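Beta-lactamase (Sphaerobacter thermophilus, PDB 4EWF) probably hydrolyses beta-lactams to substituted beta-amino acids, as a member of the class A beta-lactamase family. Local coordinates at residues Glu103-Leu108 with Thr118-Asp123. Numbering follows the deposited sequence.
Sequences EDLVYL and TNLLID
L105 and V106 pack against L120 and L121 in a buried helix-helix contact within the helical part of the fold, made by apolar side chains with no hydrogen bond across it. L105 and V106 belong to helix 102-111, and the two leucines to helix 115-125. The segment axes come within 9.4 Å of each other. Their directions differ by 128°, closer to antiparallel than to parallel. L105 and L121 are the nearest pair across the two segments, with CA atoms 7.2 Å apart.

L105 and L121 run alongside one another, each heading for the other helix. CD2 of L121 reaches the base of L105, 3.8 Å from CB, and also lies 4.0 Å from L105 CD1. The other methyl, CD1 of L121, rests against the backbone of helix 102-111, 3.9 Å from L105 O. That carbonyl oxygen also accepts a hydrogen bond from T109 OG1. L121 CD1 meets V106 more loosely, 4.3 Å from V106 CG2.

Class A beta-lactamases combine an all-helical domain with an alpha/beta domain, and this helix pair lies in the former, away from the five-stranded sheet. Nine residues join the two segments, and they include S113. S113 is consistent with the serine of the family's SxN motif, and S52 and K55 with its SxxK motif. The side chain of L121 is close to these residues but makes no contact with them.

L120 meets L105 at about a right angle. CD1 of L105 packs on L120 CB at 3.9 Å, and CD2 of L105 lies 4.1 Å from L120 CD1. With CG anti to the carbonyl carbon (chi1 -62°) and an extended chi2 (-172°), both L105 methyls come up against L120. The CB of V106 is directed away from helix 115-125, and its side chain packs on M59 and Y63 of helix 55-67 and on M191 of helix 182-192.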
loop_
_atom_site.group_PDB
_atom_site.type_symbol
_atom_site.label_atom_id
_atom_site.label_comp_id
_atom_site.label_asym_id
_atom_site.label_seq_id
_atom_site.Cartn_x
_atom_site.Cartn_y
_atom_site.Cartn_z
ATOM N N GLU A 103 -12.973 10.232 9.303
ATOM C CA GLU A 103 -12.787 8.780 9.300
ATOM C C GLU A 103 -13.363 8.120 8.035
ATOM O O GLU A 103 -12.730 7.230 7.456
ATOM C CB GLU A 103 -13.333 8.120 10.581
ATOM C CG GLU A 103 -13.084 6.614 10.612
ATOM C CD GLU A 103 -13.147 6.008 12.014
ATOM O OE1 GLU A 103 -12.487 4.970 12.245
ATOM O OE2 GLU A 103 -13.857 6.556 12.875
ATOM N N ASP A 104 -14.540 8.561 7.590
ATOM C CA ASP A 104 -15.089 8.076 6.325
ATOM C C ASP A 104 -14.053 8.244 5.203
ATOM O O ASP A 104 -13.843 7.340 4.389
ATOM C CB ASP A 104 -16.337 8.868 5.900
ATOM C CG ASP A 104 -17.546 8.643 6.817
ATOM O OD1 ASP A 104 -17.600 7.635 7.561
ATOM O OD2 ASP A 104 -18.460 9.500 6.766
ATOM N N LEU A 105 -13.429 9.420 5.140
ATOM C CA LEU A 105 -12.468 9.694 4.067
ATOM C C LEU A 105 -11.266 8.753 4.094
ATOM O O LEU A 105 -10.807 8.289 3.041
ATOM C CB LEU A 105 -12.008 11.151 4.095
ATOM C CG LEU A 105 -13.068 12.239 3.888
ATOM C CD1 LEU A 105 -12.367 13.589 3.748
ATOM C CD2 LEU A 105 -13.915 11.959 2.669
ATOM N N VAL A 106 -10.742 8.495 5.287
ATOM C CA VAL A 106 -9.619 7.567 5.428
ATOM C C VAL A 106 -10.058 6.186 4.965
ATOM O O VAL A 106 -9.355 5.523 4.201
ATOM C CB VAL A 106 -9.118 7.505 6.900
ATOM C CG1 VAL A 106 -8.036 6.434 7.068
ATOM C CG2 VAL A 106 -8.580 8.865 7.307
ATOM N N TYR A 107 -11.243 5.768 5.405
ATOM C CA TYR A 107 -11.758 4.453 5.039
ATOM C C TYR A 107 -11.922 4.268 3.526
ATOM O O TYR A 107 -11.471 3.261 2.967
ATOM C CB TYR A 107 -13.084 4.125 5.756
ATOM C CG TYR A 107 -13.705 2.893 5.146
ATOM C CD1 TYR A 107 -13.200 1.627 5.437
ATOM C CD2 TYR A 107 -14.750 2.994 4.238
ATOM C CE1 TYR A 107 -13.724 0.500 4.854
ATOM C CE2 TYR A 107 -15.288 1.871 3.649
ATOM C CZ TYR A 107 -14.767 0.631 3.956
ATOM O OH TYR A 107 -15.294 -0.491 3.381
ATOM N N LEU A 108 -12.560 5.230 2.862
ATOM C CA LEU A 108 -12.724 5.181 1.409
ATOM C C LEU A 108 -11.385 5.225 0.670
ATOM O O LEU A 108 -11.171 4.523 -0.323
ATOM C CB LEU A 108 -13.645 6.314 0.925
ATOM C CG LEU A 108 -15.079 6.222 1.449
ATOM C CD1 LEU A 108 -15.831 7.489 1.103
ATOM C CD2 LEU A 108 -15.793 4.997 0.885
ATOM N N THR A 118 -9.068 10.818 -1.272
ATOM C CA THR A 118 -7.626 11.011 -1.185
ATOM C C THR A 118 -7.260 12.480 -1.347
ATOM O O THR A 118 -6.525 13.030 -0.520
ATOM C CB THR A 118 -6.882 10.184 -2.242
ATOM O OG1 THR A 118 -7.130 8.793 -2.011
ATOM C CG2 THR A 118 -5.377 10.439 -2.162
ATOM N N ASN A 119 -7.761 13.107 -2.414
ATOM C CA ASN A 119 -7.475 14.513 -2.675
ATOM C C ASN A 119 -8.028 15.470 -1.614
ATOM O O ASN A 119 -7.450 16.528 -1.363
ATOM C CB ASN A 119 -7.928 14.923 -4.082
ATOM C CG ASN A 119 -7.132 14.213 -5.176
ATOM O OD1 ASN A 119 -6.125 13.566 -4.894
ATOM N ND2 ASN A 119 -7.582 14.333 -6.425
ATOM N N LEU A 120 -9.140 15.090 -0.995
ATOM C CA LEU A 120 -9.684 15.838 0.135
ATOM C C LEU A 120 -8.746 15.782 1.359
ATOM O O LEU A 120 -8.527 16.799 2.026
ATOM C CB LEU A 120 -11.082 15.322 0.489
ATOM C CG LEU A 120 -12.216 15.726 -0.471
ATOM C CD1 LEU A 120 -13.502 14.959 -0.132
ATOM C CD2 LEU A 120 -12.469 17.243 -0.425
ATOM N N LEU A 121 -8.202 14.599 1.650
ATOM C CA LEU A 121 -7.228 14.434 2.733
ATOM C C LEU A 121 -5.919 15.185 2.440
ATOM O O LEU A 121 -5.297 15.745 3.338
ATOM C CB LEU A 121 -6.932 12.947 2.958
ATOM C CG LEU A 121 -8.108 12.092 3.442
ATOM C CD1 LEU A 121 -7.697 10.623 3.537
ATOM C CD2 LEU A 121 -8.601 12.589 4.783
ATOM N N ILE A 122 -5.492 15.164 1.179
ATOM C CA ILE A 122 -4.314 15.922 0.769
ATOM C C ILE A 122 -4.541 17.415 1.001
ATOM O O ILE A 122 -3.649 18.123 1.486
ATOM C CB ILE A 122 -3.950 15.648 -0.693
ATOM C CG1 ILE A 122 -3.508 14.191 -0.851
ATOM C CG2 ILE A 122 -2.852 16.601 -1.170
ATOM C CD1 ILE A 122 -3.077 13.852 -2.260
ATOM N N ASP A 123 -5.742 17.895 0.701
ATOM C CA ASP A 123 -6.058 19.305 0.966
ATOM C C ASP A 123 -6.052 19.622 2.465
ATOM O O ASP A 123 -5.702 20.727 2.879
ATOM C CB ASP A 123 -7.429 19.679 0.405
ATOM C CG ASP A 123 -7.412 19.895 -1.104
ATOM O OD1 ASP A 123 -6.310 20.072 -1.681
ATOM O OD2 ASP A 123 -8.511 19.898 -1.708
#